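Local coordinates for protein aac(6')-Ii (PDB 1N71) that acetylates the 6'-amino group of aminoglycoside antibiotics with acetyl-coenzyme A as donor, giving Enterococcus faecium resistance to them, at residues Glu44-Ala49 with Glu96-Ser101; Ala62-Gln65 with Gly70-Leu73. All coordinates share one frame; numbering follows the deposited sequence.

Contact 1. Residues Glu44-Ala49 with Glu96-Ser101; sequences ERIAVA and EKEVAS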
loop_
_atom_site.group_PDB
_atom_site.type_symbol
_atom_site.label_atom_id
_atom_site.label_comp_id
_atom_site.label_asym_id
_atom_site.label_seq_id
_atom_site.Cartn_x
_atom_site.Cartn_y
_atom_site.Cartn_z
ATOM N N GLU A 44 10.460 8.026 12.325
ATOM C CA GLU A 44 9.055 7.631 12.375
ATOM C C GLU A 44 8.884 6.128 12.209
ATOM O O GLU A 44 7.870 5.563 12.616
ATOM C CB GLU A 44 8.256 8.349 11.286
ATOM C CG GLU A 44 8.676 7.980 9.881
ATOM N N ARG A 45 9.876 5.483 11.605
ATOM C CA ARG A 45 9.815 4.042 11.386
ATOM C C ARG A 45 10.410 3.271 12.543
ATOM O O ARG A 45 11.043 3.837 13.435
ATOM C CB ARG A 45 10.577 3.648 10.118
ATOM C CG ARG A 45 10.049 4.251 8.836
ATOM C CD ARG A 45 10.724 3.600 7.646
ATOM N NE ARG A 45 10.370 4.246 6.389
ATOM C CZ ARG A 45 10.671 3.760 5.191
ATOM N NH1 ARG A 45 11.332 2.612 5.083
ATOM N NH2 ARG A 45 10.323 4.429 4.100
ATOM N N ILE A 46 10.197 1.964 12.514
ATOM C CA ILE A 46 10.737 1.074 13.521
ATOM C C ILE A 46 11.775 0.237 12.782
ATOM O O ILE A 46 11.553 -0.170 11.635
ATOM C CB ILE A 46 9.629 0.187 14.124
ATOM C CG1 ILE A 46 8.679 1.064 14.948
ATOM C CG2 ILE A 46 10.229 -0.906 14.990
ATOM C CD1 ILE A 46 7.408 0.368 15.381
ATOM N N ALA A 47 12.917 0.021 13.427
ATOM C CA ALA A 47 14.011 -0.751 12.853
ATOM C C ALA A 47 14.553 -1.710 13.910
ATOM O O ALA A 47 15.143 -1.285 14.906
ATOM C CB ALA A 47 15.111 0.182 12.381
ATOM N N VAL A 48 14.344 -3.001 13.684
ATOM C CA VAL A 48 14.785 -4.030 14.618
ATOM C C VAL A 48 15.799 -4.956 13.965
ATOM O O VAL A 48 15.608 -5.409 12.838
ATOM C CB VAL A 48 13.580 -4.852 15.117
ATOM C CG1 VAL A 48 14.039 -5.967 16.042
ATOM C CG2 VAL A 48 12.598 -3.932 15.826
ATOM N N ALA A 49 16.877 -5.248 14.684
ATOM C CA ALA A 49 17.914 -6.112 14.146
ATOM C C ALA A 49 18.120 -7.393 14.930
ATOM O O ALA A 49 17.786 -7.487 16.115
ATOM C CB ALA A 49 19.224 -5.353 14.062
ATOM N N GLU A 96 6.060 -6.405 16.442
ATOM C CA GLU A 96 4.700 -6.245 16.945
ATOM C C GLU A 96 4.658 -5.546 18.301
ATOM O O GLU A 96 3.800 -4.701 18.535
ATOM C CB GLU A 96 3.999 -7.603 16.987
ATOM C CG GLU A 96 3.628 -8.090 15.584
ATOM C CD GLU A 96 2.941 -9.442 15.570
ATOM O OE1 GLU A 96 2.262 -9.782 16.556
ATOM O OE2 GLU A 96 3.065 -10.161 14.557
ATOM N N LYS A 97 5.598 -5.873 19.183
ATOM C CA LYS A 97 5.646 -5.224 20.490
ATOM C C LYS A 97 5.949 -3.732 20.322
ATOM O O LYS A 97 5.328 -2.887 20.975
ATOM C CB LYS A 97 6.720 -5.872 21.371
ATOM N N GLU A 98 6.895 -3.408 19.437
ATOM C CA GLU A 98 7.283 -2.019 19.183
ATOM C C GLU A 98 6.139 -1.199 18.589
ATOM O O GLU A 98 5.901 -0.062 18.998
ATOM C CB GLU A 98 8.482 -1.958 18.227
ATOM C CG GLU A 98 9.795 -2.488 18.785
ATOM C CD GLU A 98 10.492 -1.499 19.703
ATOM O OE1 GLU A 98 10.618 -0.321 19.311
ATOM O OE2 GLU A 98 10.924 -1.900 20.807
ATOM N N VAL A 99 5.437 -1.771 17.615
ATOM C CA VAL A 99 4.326 -1.070 16.984
ATOM C C VAL A 99 3.233 -0.810 18.017
ATOM O O VAL A 99 2.713 0.299 18.128
ATOM C CB VAL A 99 3.737 -1.891 15.815
ATOM C CG1 VAL A 99 2.483 -1.210 15.277
ATOM C CG2 VAL A 99 4.776 -2.031 14.707
ATOM N N ALA A 100 2.896 -1.836 18.785
ATOM C CA ALA A 100 1.861 -1.698 19.803
ATOM C C ALA A 100 2.191 -0.570 20.772
ATOM O O ALA A 100 1.317 0.213 21.135
ATOM C CB ALA A 100 1.706 -3.001 20.568
ATOM N N SER A 101 3.454 -0.493 21.186
ATOM C CA SER A 101 3.880 0.526 22.143
ATOM C C SER A 101 3.724 1.947 21.619
ATOM O O SER A 101 3.751 2.902 22.393
ATOM C CB SER A 101 5.336 0.288 22.570
ATOM O OG SER A 101 6.242 0.554 21.511
#
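I46 and V48 reach from the strand that starts at I46 onto E98 and V99 of helix 87-101, one of the helices that pack on the central mixed sheet of the GNAT acetyltransferase fold. The strand and the helix run nearly antiparallel, 155° between their short axes, and lie 9.5 Å apart at closest approach, a gap filled by side chains.

The contact is made by van der Waals touches, mostly of apolar carbons. I46 does most of the touching, with both its branches. The end of the longer one, CD1, meets V99 CG2 at 3.6 Å, the two side chains lying roughly at right angles, and the same methyl also rests on the helix backbone, 3.8 Å from the carbonyl carbon of E98. With CG1 anti to the carbonyl carbon (chi1 -68°) and the chain running on extended beyond it, CD1 can extend as far as the helix. The shorter branch, CG2, packs 3.8 Å from E98 CB. V48 adds a looser touch, its CG2 standing 4.3 Å from E98 CG. L95 of the same helix and R102 just beyond it pack on I46, and L91 and Y94 of the helix touch V48, so the helix follows the strand past this contact.

The side chain of E98 contributes through CB and CG. It bends at its second torsion, and the carboxylate lies close to the like-charged one of E5, which could raise the proton affinity of one of them. A47, whose CB points away from the helix, touches F6 and F59 instead.

Within the helix segment, A100 N and S101 N bond to E96 O and K97 O, and S101 OG turns back to donate to E98 O at 2.6 Å, tilted 29° from that carbonyl's plane.

Contact 2. Residues Ala62-Gln65 with Gly70-Leu73; sequences AIPQ and GWEL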
loop_
_atom_site.group_PDB
_atom_site.type_symbol
_atom_site.label_atom_id
_atom_site.label_comp_id
_atom_site.label_asym_id
_atom_site.label_seq_id
_atom_site.Cartn_x
_atom_site.Cartn_y
_atom_site.Cartn_z
ATOM N N ALA A 62 9.175 -1.298 10.042
ATOM C CA ALA A 62 7.758 -0.999 9.876
ATOM C C ALA A 62 7.586 0.484 9.585
ATOM O O ALA A 62 8.263 1.329 10.177
ATOM C CB ALA A 62 6.978 -1.391 11.128
ATOM N N ILE A 63 6.673 0.787 8.669
ATOM C CA ILE A 63 6.382 2.157 8.254
ATOM C C ILE A 63 4.958 2.539 8.665
ATOM O O ILE A 63 4.011 1.808 8.383
ATOM C CB ILE A 63 6.464 2.289 6.716
ATOM C CG1 ILE A 63 7.829 1.820 6.219
ATOM C CG2 ILE A 63 6.209 3.729 6.300
ATOM C CD1 ILE A 63 7.906 1.685 4.713
ATOM N N PRO A 64 4.788 3.683 9.346
ATOM C CA PRO A 64 3.430 4.072 9.742
ATOM C C PRO A 64 2.734 4.640 8.504
ATOM O O PRO A 64 3.138 5.681 7.993
ATOM C CB PRO A 64 3.680 5.127 10.813
ATOM C CG PRO A 64 4.919 5.809 10.309
ATOM C CD PRO A 64 5.786 4.643 9.853
ATOM N N GLN A 65 1.703 3.952 8.019
ATOM C CA GLN A 65 0.991 4.387 6.821
ATOM C C GLN A 65 -0.367 5.029 7.103
ATOM O O GLN A 65 -0.844 5.843 6.306
ATOM C CB GLN A 65 0.817 3.203 5.861
ATOM C CG GLN A 65 2.135 2.574 5.407
ATOM C CD GLN A 65 2.870 3.413 4.378
ATOM O OE1 GLN A 65 2.824 4.641 4.416
ATOM N NE2 GLN A 65 3.566 2.751 3.462
ATOM N N GLY A 70 -2.218 2.167 11.595
ATOM C CA GLY A 70 -1.855 1.162 10.607
ATOM C C GLY A 70 -0.421 1.229 10.112
ATOM O O GLY A 70 0.001 2.227 9.529
ATOM N N TRP A 71 0.318 0.145 10.329
ATOM C CA TRP A 71 1.718 0.066 9.927
ATOM C C TRP A 71 1.982 -1.016 8.884
ATOM O O TRP A 71 1.375 -2.083 8.922
ATOM C CB TRP A 71 2.587 -0.229 11.146
ATOM C CG TRP A 71 2.557 0.846 12.180
ATOM C CD1 TRP A 71 1.485 1.244 12.925
ATOM C CD2 TRP A 71 3.661 1.654 12.597
ATOM N NE1 TRP A 71 1.855 2.254 13.786
ATOM C CE2 TRP A 71 3.187 2.525 13.604
ATOM C CE3 TRP A 71 5.008 1.725 12.218
ATOM C CZ2 TRP A 71 4.014 3.458 14.241
ATOM C CZ3 TRP A 71 5.834 2.655 12.853
ATOM C CH2 TRP A 71 5.330 3.508 13.855
ATOM N N GLU A 72 2.899 -0.729 7.966
ATOM C CA GLU A 72 3.285 -1.689 6.939
ATOM C C GLU A 72 4.616 -2.325 7.316
ATOM O O GLU A 72 5.608 -1.620 7.531
ATOM C CB GLU A 72 3.443 -1.010 5.574
ATOM C CG GLU A 72 4.139 -1.914 4.552
ATOM C CD GLU A 72 4.295 -1.277 3.180
ATOM O OE1 GLU A 72 4.311 -0.034 3.085
ATOM O OE2 GLU A 72 4.416 -2.028 2.190
ATOM N N LEU A 73 4.631 -3.652 7.398
ATOM C CA LEU A 73 5.842 -4.395 7.718
ATOM C C LEU A 73 6.711 -4.362 6.463
ATOM O O LEU A 73 6.310 -4.857 5.402
ATOM C CB LEU A 73 5.485 -5.844 8.091
ATOM C CG LEU A 73 6.605 -6.812 8.509
ATOM C CD1 LEU A 73 5.983 -8.054 9.133
ATOM C CD2 LEU A 73 7.467 -7.191 7.310
#
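The indole of W71 carries P64 on one face: P64 CB sits 3.6 Å from the centroid of the six-membered ring and only 2° off its normal, a CH-pi contact. The pyrrolidine spreads over the benzene part of the indole, with CD 3.6 Å from W71 CZ3. In the ring plane, at the edge, lies the carbonyl carbon of A62, while A62 CB approaches CE3 obliquely at 3.8 Å. The ring nitrogen NE1 bonds to I68 O in the turn, which helps fix the ring's rotation, and V99 and R102 also pack against the side chain.

Q65 and E72 bring the other two flat groups together. Q65 NE2 donates to E72 OE1 at 2.9 Å, nearly along the C-O axis and close to the amide plane of Q65; amide and carboxylate are turned 30° from each other. Q65 bends at its second torsion to bring its amide over, whereas E72 is extended beyond CG.

Between the backbones, I63 and E72 form a hydrogen-bonded pair, I63 N to E72 O at 2.9 Å and E72 N to I63 O at 2.8 Å, flanked by the non-hydrogen-bonded pairs A62-L73 and P64-W71. Q65 N to G70 O, bent to 147° at the hydrogen, closes the pairing toward the turn. This is the end of an antiparallel beta hairpin, strands 55-66 and 70-78, in the central GNAT sheet.

The two contacts lie 9 Å apart between centres, on the same side of the chain's centre, and meet through neighbouring strands of one sheet: I46 O and A62 N, 3.1 Å apart, probably hydrogen-bond. R45 also packs on I63, and E44 O approaches W71 CH2. Along the chain, contact 2 is nested within the loop closed by contact 1: strand 46-52 leads into the hairpin 55-66 and 70-78, and helix 87-101 then returns over the sheet to strand 46-52. L95 of that helix touches I46, A62 and L73, joining both contacts. Strand 70-78 continues to L76 and V78, which bind coenzyme A, as do G88 and T89 of helix 87-101.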